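PDB 6ZYL: phytanoyl-CoA dioxygenase from Streptomyces malaysiense, which catalyses the beta-hydroxylation of thioholgamide as a non-heme monooxygenase, probably with bound iron and 2-oxoglutarate. Local coordinates for residues A131-L136 and N291-N296; L125-D130 and T159-R164; A94-V99 and L252-D257. One frame throughout, in Å; residues are numbered along the deposited sequence.

Contact 1: A131-L136 and N291-N296; sequences AVYLGL and NQTVQN
Thr-293 OG1 sits 3.0 Å from Tyr-133 O, within hydrogen-bonding distance, where the last turn of a helix meets a loop. The hydroxyl has a single proton, and Ile-290 O, one turn back in the same helix, is also within its reach. The first torsion of Thr-293 (chi1 74°) sets OG1 between its own backbone N and carbonyl carbon, and turns CG2 toward the loop further along. There CG2 meets the backbone of Gly-135, 3.8 Å from Gly-135 CA. Gly-135 takes a positive phi of 60° and has no side chain at this point, which lets the threonine methyl come close. The next helix residue adds an apolar touch: Val-294 CG2 lies 3.9 Å from Tyr-133 CD1, coming obliquely to the ring. Thr-293 OG1 is at the edge of that ring, near its plane. The ring is also packed from its own segment, for Val-132 CG1 sits 3.7 Å above the plane, over the centre of one face.

Residues 131-135 form a loop between strand 128-129, in the smaller sheet of the double-stranded beta-helix expected of this family, and strand 136-137, which pairs with 242-243. Helix 273-295 packs against this loop from the C-terminal end of the chain, making a surface contact.

Further out, Leu-134 N bonds to Ala-131 O at 3.2 Å, closing a turn with Val-132 and Tyr-133 at its corners. Arg-289, earlier on the helix, gives a hydrogen bond to Gly-135 O and a weak one to Leu-134 O. On the inner side, Leu-134 and Leu-136 rest on Trp-110 of strand 107-117.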
loop_
_atom_site.group_PDB
_atom_site.type_symbol
_atom_site.label_atom_id
_atom_site.label_comp_id
_atom_site.label_asym_id
_atom_site.label_seq_id
_atom_site.Cartn_x
_atom_site.Cartn_y
_atom_site.Cartn_z
ATOM N N ALA A 131 4.763 9.219 1.630
ATOM C CA ALA A 131 6.215 9.124 1.721
ATOM C C ALA A 131 6.772 9.666 3.030
ATOM O O ALA A 131 7.929 9.380 3.352
ATOM C CB ALA A 131 6.857 9.871 0.550
ATOM N N VAL A 132 5.976 10.413 3.799
ATOM C CA VAL A 132 6.528 11.244 4.870
ATOM C C VAL A 132 7.379 10.416 5.826
ATOM O O VAL A 132 8.499 10.804 6.183
ATOM C CB VAL A 132 5.398 11.975 5.617
ATOM C CG1 VAL A 132 5.967 12.760 6.792
ATOM C CG2 VAL A 132 4.641 12.892 4.667
ATOM N N TYR A 133 6.862 9.273 6.273
ATOM C CA TYR A 133 7.527 8.503 7.318
ATOM C C TYR A 133 8.110 7.188 6.819
ATOM O O TYR A 133 8.498 6.346 7.638
ATOM C CB TYR A 133 6.563 8.231 8.475
ATOM C CG TYR A 133 6.085 9.480 9.170
ATOM C CD1 TYR A 133 6.990 10.360 9.748
ATOM C CD2 TYR A 133 4.731 9.787 9.244
ATOM C CE1 TYR A 133 6.564 11.506 10.381
ATOM C CE2 TYR A 133 4.295 10.933 9.875
ATOM C CZ TYR A 133 5.218 11.786 10.440
ATOM O OH TYR A 133 4.802 12.924 11.073
ATOM N N LEU A 134 8.203 6.988 5.507
ATOM C CA LEU A 134 8.736 5.732 4.995
ATOM C C LEU A 134 10.258 5.697 4.984
ATOM O O LEU A 134 10.839 4.607 4.922
ATOM C CB LEU A 134 8.208 5.475 3.584
ATOM C CG LEU A 134 6.690 5.548 3.438
ATOM C CD1 LEU A 134 6.279 5.136 2.031
ATOM C CD2 LEU A 134 5.995 4.680 4.474
ATOM N N GLY A 135 10.915 6.851 5.043
ATOM C CA GLY A 135 12.363 6.890 5.044
ATOM C C GLY A 135 12.978 6.281 3.801
ATOM O O GLY A 135 13.908 5.472 3.888
ATOM N N LEU A 136 12.466 6.664 2.636
ATOM C CA LEU A 136 12.928 6.139 1.361
ATOM C C LEU A 136 13.531 7.263 0.530
ATOM O O LEU A 136 13.069 8.407 0.583
ATOM C CB LEU A 136 11.780 5.474 0.596
ATOM C CG LEU A 136 11.211 4.203 1.232
ATOM C CD1 LEU A 136 10.024 3.687 0.432
ATOM C CD2 LEU A 136 12.284 3.130 1.358
ATOM N N ASN A 291 10.201 3.943 13.511
ATOM C CA ASN A 291 10.461 4.639 14.768
ATOM C C ASN A 291 11.530 5.707 14.584
ATOM O O ASN A 291 11.450 6.791 15.174
ATOM C CB ASN A 291 10.899 3.643 15.844
ATOM C CG ASN A 291 9.763 2.770 16.332
ATOM O OD1 ASN A 291 8.591 3.081 16.126
ATOM N ND2 ASN A 291 10.107 1.666 16.990
ATOM N N GLN A 292 12.525 5.423 13.742
ATOM C CA GLN A 292 13.659 6.326 13.580
ATOM C C GLN A 292 13.268 7.556 12.769
ATOM O O GLN A 292 13.598 8.689 13.143
ATOM C CB GLN A 292 14.818 5.579 12.913
ATOM C CG GLN A 292 16.190 6.162 13.176
ATOM C CD GLN A 292 16.718 5.816 14.550
ATOM O OE1 GLN A 292 17.040 6.701 15.344
ATOM N NE2 GLN A 292 16.823 4.523 14.837
ATOM N N THR A 293 12.579 7.354 11.645
ATOM C CA THR A 293 12.163 8.494 10.837
ATOM C C THR A 293 11.177 9.374 11.598
ATOM O O THR A 293 11.239 10.609 11.516
ATOM C CB THR A 293 11.540 8.018 9.522
ATOM O OG1 THR A 293 10.230 7.495 9.777
ATOM C CG2 THR A 293 12.395 6.944 8.866
ATOM N N VAL A 294 10.254 8.757 12.339
ATOM C CA VAL A 294 9.296 9.527 13.125
ATOM C C VAL A 294 10.018 10.399 14.139
ATOM O O VAL A 294 9.533 11.478 14.502
ATOM C CB VAL A 294 8.291 8.582 13.813
ATOM C CG1 VAL A 294 7.523 9.323 14.898
ATOM C CG2 VAL A 294 7.341 7.977 12.787
ATOM N N GLN A 295 11.183 9.952 14.615
ATOM C CA GLN A 295 11.923 10.727 15.606
ATOM C C GLN A 295 12.579 11.952 14.983
ATOM O O GLN A 295 12.782 12.964 15.666
ATOM C CB GLN A 295 12.985 9.852 16.273
ATOM C CG GLN A 295 12.442 8.954 17.355
ATOM C CD GLN A 295 11.530 9.695 18.317
ATOM O OE1 GLN A 295 11.967 10.599 19.031
ATOM N NE2 GLN A 295 10.251 9.331 18.322
ATOM N N ASN A 296 12.922 11.878 13.698
ATOM C CA ASN A 296 13.565 12.976 12.992
ATOM C C ASN A 296 12.559 13.911 12.337
ATOM O O ASN A 296 12.933 14.690 11.452
ATOM C CB ASN A 296 14.539 12.425 11.949
ATOM C CG ASN A 296 15.460 11.366 12.525
ATOM O OD1 ASN A 296 15.567 11.221 13.744
ATOM N ND2 ASN A 296 16.120 10.612 11.652
#

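Contact 2: L125-D130 and T159-R164; sequences LAWHQD and TMRYAR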
loop_
_atom_site.group_PDB
_atom_site.type_symbol
_atom_site.label_atom_id
_atom_site.label_comp_id
_atom_site.label_asym_id
_atom_site.label_seq_id
_atom_site.Cartn_x
_atom_site.Cartn_y
_atom_site.Cartn_z
ATOM N N LEU A 125 -9.433 11.738 7.240
ATOM C CA LEU A 125 -7.988 11.903 7.183
ATOM C C LEU A 125 -7.664 13.162 6.394
ATOM O O LEU A 125 -8.174 13.352 5.284
ATOM C CB LEU A 125 -7.315 10.688 6.544
ATOM C CG LEU A 125 -7.598 9.339 7.204
ATOM C CD1 LEU A 125 -6.805 8.244 6.497
ATOM C CD2 LEU A 125 -7.280 9.368 8.683
ATOM N N ALA A 126 -6.826 14.019 6.971
ATOM C CA ALA A 126 -6.408 15.232 6.290
ATOM C C ALA A 126 -5.514 14.892 5.101
ATOM O O ALA A 126 -4.961 13.794 4.995
ATOM C CB ALA A 126 -5.671 16.161 7.257
ATOM N N TRP A 127 -5.382 15.855 4.195
ATOM C CA TRP A 127 -4.504 15.688 3.046
ATOM C C TRP A 127 -3.078 15.425 3.513
ATOM O O TRP A 127 -2.576 16.095 4.420
ATOM C CB TRP A 127 -4.563 16.932 2.165
ATOM C CG TRP A 127 -5.865 17.071 1.442
ATOM C CD1 TRP A 127 -6.978 17.732 1.874
ATOM C CD2 TRP A 127 -6.194 16.528 0.158
ATOM N NE1 TRP A 127 -7.979 17.636 0.937
ATOM C CE2 TRP A 127 -7.523 16.902 -0.126
ATOM C CE3 TRP A 127 -5.494 15.761 -0.778
ATOM C CZ2 TRP A 127 -8.164 16.539 -1.308
ATOM C CZ3 TRP A 127 -6.133 15.400 -1.951
ATOM C CH2 TRP A 127 -7.453 15.789 -2.206
ATOM N N HIS A 128 -2.431 14.441 2.897
ATOM C CA HIS A 128 -1.096 14.026 3.308
ATOM C C HIS A 128 -0.517 13.115 2.238
ATOM O O HIS A 128 -1.224 12.650 1.339
ATOM C CB HIS A 128 -1.127 13.318 4.664
ATOM C CG HIS A 128 -1.745 11.955 4.614
ATOM N ND1 HIS A 128 -3.106 11.759 4.516
ATOM C CD2 HIS A 128 -1.189 10.721 4.641
ATOM C CE1 HIS A 128 -3.361 10.463 4.491
ATOM N NE2 HIS A 128 -2.214 9.811 4.564
ATOM N N GLN A 129 0.786 12.867 2.347
ATOM C CA GLN A 129 1.519 12.021 1.418
ATOM C C GLN A 129 2.027 10.780 2.140
ATOM O O GLN A 129 2.415 10.846 3.310
ATOM C CB GLN A 129 2.702 12.774 0.800
ATOM C CG GLN A 129 2.331 14.058 0.076
ATOM C CD GLN A 129 3.533 14.958 -0.165
ATOM O OE1 GLN A 129 4.251 15.317 0.766
ATOM N NE2 GLN A 129 3.758 15.323 -1.420
ATOM N N ASP A 130 2.032 9.648 1.430
ATOM C CA ASP A 130 2.490 8.403 2.037
ATOM C C ASP A 130 3.974 8.451 2.384
ATOM O O ASP A 130 4.408 7.793 3.336
ATOM C CB ASP A 130 2.231 7.224 1.094
ATOM C CG ASP A 130 0.756 7.003 0.812
ATOM O OD1 ASP A 130 -0.080 7.310 1.688
ATOM O OD2 ASP A 130 0.437 6.510 -0.290
ATOM N N THR A 159 -14.004 6.708 0.408
ATOM C CA THR A 159 -12.912 6.470 -0.517
ATOM C C THR A 159 -11.863 7.579 -0.424
ATOM O O THR A 159 -12.061 8.627 0.198
ATOM C CB THR A 159 -13.430 6.355 -1.951
ATOM O OG1 THR A 159 -12.396 5.822 -2.789
ATOM C CG2 THR A 159 -13.859 7.715 -2.482
ATOM N N MET A 160 -10.730 7.322 -1.069
ATOM C CA MET A 160 -9.610 8.244 -1.129
ATOM C C MET A 160 -9.810 9.261 -2.243
ATOM O O MET A 160 -10.411 8.967 -3.281
ATOM C CB MET A 160 -8.332 7.440 -1.360
ATOM C CG MET A 160 -7.027 8.191 -1.356
ATOM S SD MET A 160 -5.682 6.997 -1.118
ATOM C CE MET A 160 -5.950 5.872 -2.489
ATOM N N ARG A 161 -9.320 10.475 -2.005
ATOM C CA ARG A 161 -9.288 11.532 -3.007
ATOM C C ARG A 161 -7.840 11.853 -3.352
ATOM O O ARG A 161 -6.984 11.897 -2.466
ATOM C CB ARG A 161 -9.957 12.820 -2.516
ATOM C CG ARG A 161 -11.299 12.675 -1.848
ATOM C CD ARG A 161 -11.988 14.038 -1.760
ATOM N NE ARG A 161 -11.481 14.870 -0.667
ATOM C CZ ARG A 161 -11.676 14.612 0.624
ATOM N NH1 ARG A 161 -12.361 13.537 0.990
ATOM N NH2 ARG A 161 -11.185 15.425 1.549
ATOM N N TYR A 162 -7.573 12.114 -4.629
ATOM C CA TYR A 162 -6.242 12.493 -5.077
ATOM C C TYR A 162 -6.191 13.979 -5.418
ATOM O O TYR A 162 -7.187 14.568 -5.843
ATOM C CB TYR A 162 -5.815 11.704 -6.319
ATOM C CG TYR A 162 -5.485 10.249 -6.103
ATOM C CD1 TYR A 162 -4.930 9.799 -4.912
ATOM C CD2 TYR A 162 -5.717 9.324 -7.109
ATOM C CE1 TYR A 162 -4.625 8.460 -4.732
ATOM C CE2 TYR A 162 -5.414 7.996 -6.942
ATOM C CZ TYR A 162 -4.871 7.565 -5.757
ATOM O OH TYR A 162 -4.583 6.229 -5.609
ATOM N N ALA A 163 -5.009 14.574 -5.249
ATOM C CA ALA A 163 -4.720 15.936 -5.698
ATOM C C ALA A 163 -3.810 15.822 -6.919
ATOM O O ALA A 163 -2.604 15.595 -6.786
ATOM C CB ALA A 163 -4.074 16.760 -4.588
ATOM N N ARG A 164 -4.393 15.966 -8.107
ATOM C CA ARG A 164 -3.645 15.798 -9.347
ATOM C C ARG A 164 -2.413 16.692 -9.370
ATOM O O ARG A 164 -2.481 17.879 -9.039
ATOM C CB ARG A 164 -4.554 16.113 -10.536
ATOM C CG ARG A 164 -4.027 15.672 -11.890
ATOM C CD ARG A 164 -5.021 16.029 -12.998
ATOM N NE ARG A 164 -5.950 14.937 -13.287
ATOM C CZ ARG A 164 -7.250 14.959 -13.011
ATOM N NH1 ARG A 164 -7.802 16.023 -12.440
ATOM N NH2 ARG A 164 -8.008 13.913 -13.313
#
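The indole of Trp-127 drives its six-membered end against the backbone of strand 160-162 and the residue after it. This is the tight part. Trp-127 CZ3 is 3.6 Å from Ala-163 CB, and Tyr-162 C lies in the ring plane at the indole edge, 3.7 Å from Trp-127 CZ3.

The Arg-161 side is looser and lies nearer to solvent. Its chain bends at chi3 (-79°), which folds the guanidinium back beside the indole. Arg-161 NE stays 3.8 Å from Trp-127 CZ2, and the two planes stand 80° apart, so the groups cross without stacking. Glu-196 ties them together: one carboxylate oxygen accepts from Trp-127 NE1, and the other forms a salt bridge with Arg-161 NE. Ala-219 of strand 217-220, which lies between strands 128-129 and 160-162 in the smaller sheet, touches both side chains.

The chain turns a corner at Trp-127. Just beyond it, His-128 ND1 donates to Ala-126 O at 2.8 Å, with the oxygen in the imidazole plane, which fixes the ring's rotation. His-128 and Asp-130 form the His-x-Asp pattern that, as in relatives, probably supplies two iron ligands at the mouth of the double-stranded beta-helix.

Contact 3: A94-V99 and L252-D257; sequences AILDAV and LVRGTD
Arg-254 reaches from the end of strand 249-254 to helix 93-103 and meets Leu-96 and Asp-97 there. From CB the chain bends at chi2 (-80°), then runs straight through chi3, which carries the head group across to the helix. CB, CG and CD span the gap, and the contacts begin at NE. Arg-254 NE passes 3.8 Å from Leu-96 CD1. Arg-254 CZ comes next, with Leu-96 CB 3.7 Å away. This CB covers one face of the guanidinium, offset toward its rim, and is 3.4 Å from Arg-254 NH2.

At the tip the two terminal nitrogens differ. Arg-254 NH2 donates to Asp-97 OD1 at 2.8 Å with a nearly straight N-H angle of 170°, forming a salt bridge. The oxygen lies in the guanidinium plane, but the nitrogen approaches from above the carboxylate plane. Arg-254 NH1 instead donates to a water at 3.3 Å, and that water makes a weak bond back to Asp-97 OD1. The same oxygen is thus held directly and through solvent. Asp-97 is exposed, so the ion pair lies at the outer border of the contact.

The inner border is apolar. Leu-96 CD2 packs on Val-253 CG2 at 3.9 Å, and Leu-96 also touches Tyr-236 of strand 229-237. Val-253 and Arg-254 both face Leu-107 in a classic beta bulge, and the side chains of these two consecutive residues both point toward the helix. The helix and strand axes come within 10.0 Å and lie steeply crossed. This is a helix packed against the larger sheet of the double-stranded beta-helix fold, near the edge of that sheet.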
loop_
_atom_site.group_PDB
_atom_site.type_symbol
_atom_site.label_atom_id
_atom_site.label_comp_id
_atom_site.label_asym_id
_atom_site.label_seq_id
_atom_site.Cartn_x
_atom_site.Cartn_y
_atom_site.Cartn_z
ATOM N N ALA A 94 -1.154 -9.330 -13.501
ATOM C CA ALA A 94 -1.718 -8.077 -13.992
ATOM C C ALA A 94 -1.144 -6.887 -13.234
ATOM O O ALA A 94 -0.833 -5.849 -13.829
ATOM C CB ALA A 94 -3.242 -8.102 -13.878
ATOM N N ILE A 95 -0.993 -7.022 -11.915
ATOM C CA ILE A 95 -0.426 -5.935 -11.123
ATOM C C ILE A 95 1.054 -5.767 -11.445
ATOM O O ILE A 95 1.535 -4.650 -11.667
ATOM C CB ILE A 95 -0.660 -6.184 -9.621
ATOM C CG1 ILE A 95 -2.163 -6.176 -9.321
ATOM C CG2 ILE A 95 0.058 -5.133 -8.793
ATOM C CD1 ILE A 95 -2.526 -6.558 -7.898
ATOM N N LEU A 96 1.797 -6.875 -11.488
ATOM C CA LEU A 96 3.223 -6.787 -11.782
ATOM C C LEU A 96 3.469 -6.204 -13.171
ATOM O O LEU A 96 4.396 -5.407 -13.361
ATOM C CB LEU A 96 3.871 -8.166 -11.660
ATOM C CG LEU A 96 3.891 -8.787 -10.263
ATOM C CD1 LEU A 96 4.688 -10.092 -10.279
ATOM C CD2 LEU A 96 4.458 -7.830 -9.229
ATOM N N ASP A 97 2.650 -6.587 -14.155
ATOM C CA ASP A 97 2.804 -6.027 -15.495
ATOM C C ASP A 97 2.519 -4.531 -15.498
ATOM O O ASP A 97 3.245 -3.752 -16.129
ATOM C CB ASP A 97 1.877 -6.742 -16.479
ATOM C CG ASP A 97 2.350 -8.142 -16.817
ATOM O OD1 ASP A 97 3.517 -8.472 -16.517
ATOM O OD2 ASP A 97 1.549 -8.912 -17.387
ATOM N N ALA A 98 1.460 -4.112 -14.802
ATOM C CA ALA A 98 1.142 -2.690 -14.732
ATOM C C ALA A 98 2.257 -1.910 -14.051
ATOM O O ALA A 98 2.653 -0.840 -14.523
ATOM C CB ALA A 98 -0.179 -2.482 -13.994
ATOM N N VAL A 99 2.778 -2.434 -12.939
ATOM C CA VAL A 99 3.835 -1.732 -12.218
ATOM C C VAL A 99 5.111 -1.692 -13.048
ATOM O O VAL A 99 5.818 -0.677 -13.076
ATOM C CB VAL A 99 4.068 -2.393 -10.847
ATOM C CG1 VAL A 99 5.279 -1.780 -10.161
ATOM C CG2 VAL A 99 2.823 -2.263 -9.977
ATOM N N LEU A 252 11.658 -9.708 -3.409
ATOM C CA LEU A 252 11.901 -9.665 -4.844
ATOM C C LEU A 252 10.759 -10.346 -5.586
ATOM O O LEU A 252 10.406 -11.491 -5.289
ATOM C CB LEU A 252 13.225 -10.353 -5.162
ATOM C CG LEU A 252 13.666 -10.463 -6.619
ATOM C CD1 LEU A 252 13.992 -9.098 -7.179
ATOM C CD2 LEU A 252 14.870 -11.397 -6.713
ATOM N N VAL A 253 10.176 -9.635 -6.550
ATOM C CA VAL A 253 9.080 -10.183 -7.341
ATOM C C VAL A 253 9.347 -10.142 -8.839
ATOM O O VAL A 253 8.752 -10.948 -9.575
ATOM C CB VAL A 253 7.751 -9.470 -7.017
ATOM C CG1 VAL A 253 7.372 -9.688 -5.554
ATOM C CG2 VAL A 253 7.836 -7.982 -7.331
ATOM N N ARG A 254 10.200 -9.247 -9.329
ATOM C CA ARG A 254 10.626 -9.243 -10.723
ATOM C C ARG A 254 12.107 -8.900 -10.779
ATOM O O ARG A 254 12.565 -7.990 -10.083
ATOM C CB ARG A 254 9.827 -8.241 -11.564
ATOM C CG ARG A 254 8.401 -8.672 -11.868
ATOM C CD ARG A 254 8.345 -9.669 -13.020
ATOM N NE ARG A 254 6.972 -10.039 -13.353
ATOM C CZ ARG A 254 6.203 -9.378 -14.212
ATOM N NH1 ARG A 254 6.669 -8.307 -14.839
ATOM N NH2 ARG A 254 4.967 -9.791 -14.449
ATOM N N GLY A 255 12.847 -9.625 -11.609
ATOM C CA GLY A 255 14.277 -9.421 -11.711
ATOM C C GLY A 255 15.052 -10.259 -10.716
ATOM O O GLY A 255 14.525 -11.158 -10.053
ATOM N N THR A 256 16.344 -9.945 -10.616
ATOM C CA THR A 256 17.251 -10.650 -9.721
ATOM C C THR A 256 17.983 -9.725 -8.758
ATOM O O THR A 256 18.798 -10.205 -7.963
ATOM C CB THR A 256 18.292 -11.441 -10.528
ATOM O OG1 THR A 256 19.151 -10.530 -11.227
ATOM C CG2 THR A 256 17.618 -12.363 -11.528
ATOM N N ASP A 257 17.714 -8.424 -8.801
ATOM C CA ASP A 257 18.457 -7.421 -8.048
ATOM C C ASP A 257 17.614 -6.950 -6.871
ATOM O O ASP A 257 16.482 -6.488 -7.058
ATOM C CB ASP A 257 18.823 -6.250 -8.965
ATOM C CG ASP A 257 19.658 -5.194 -8.275
ATOM O OD1 ASP A 257 20.061 -5.404 -7.112
ATOM O OD2 ASP A 257 19.914 -4.146 -8.906
HETATM O O HOH W 1 6.129 -6.816 -17.720
#

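Overall arrangement
Contacts 1 and 2 adjoin in sequence, at Asp-130 and Ala-131, and their centres are 18 Å apart. Contact 3 is more distant: its centre is 25 Å from that of contact 1 and 26 Å from that of contact 2. Contacts 2 and 3 lie on opposite sides of the chain's centre, with nearest atoms about 12 Å apart. Segment 125-130 of contact 2 carries two of the probable iron ligands. There Asp-130 bonds to His-212 and to His-218, the likely third ligand, and His-128 lies close to a tartrate probably left from crystallisation. In contact 1 the loop that follows Asp-130 meets the C-terminal helix. Contact 3 is where helix 93-103 meets strand 249-254 of the larger sheet.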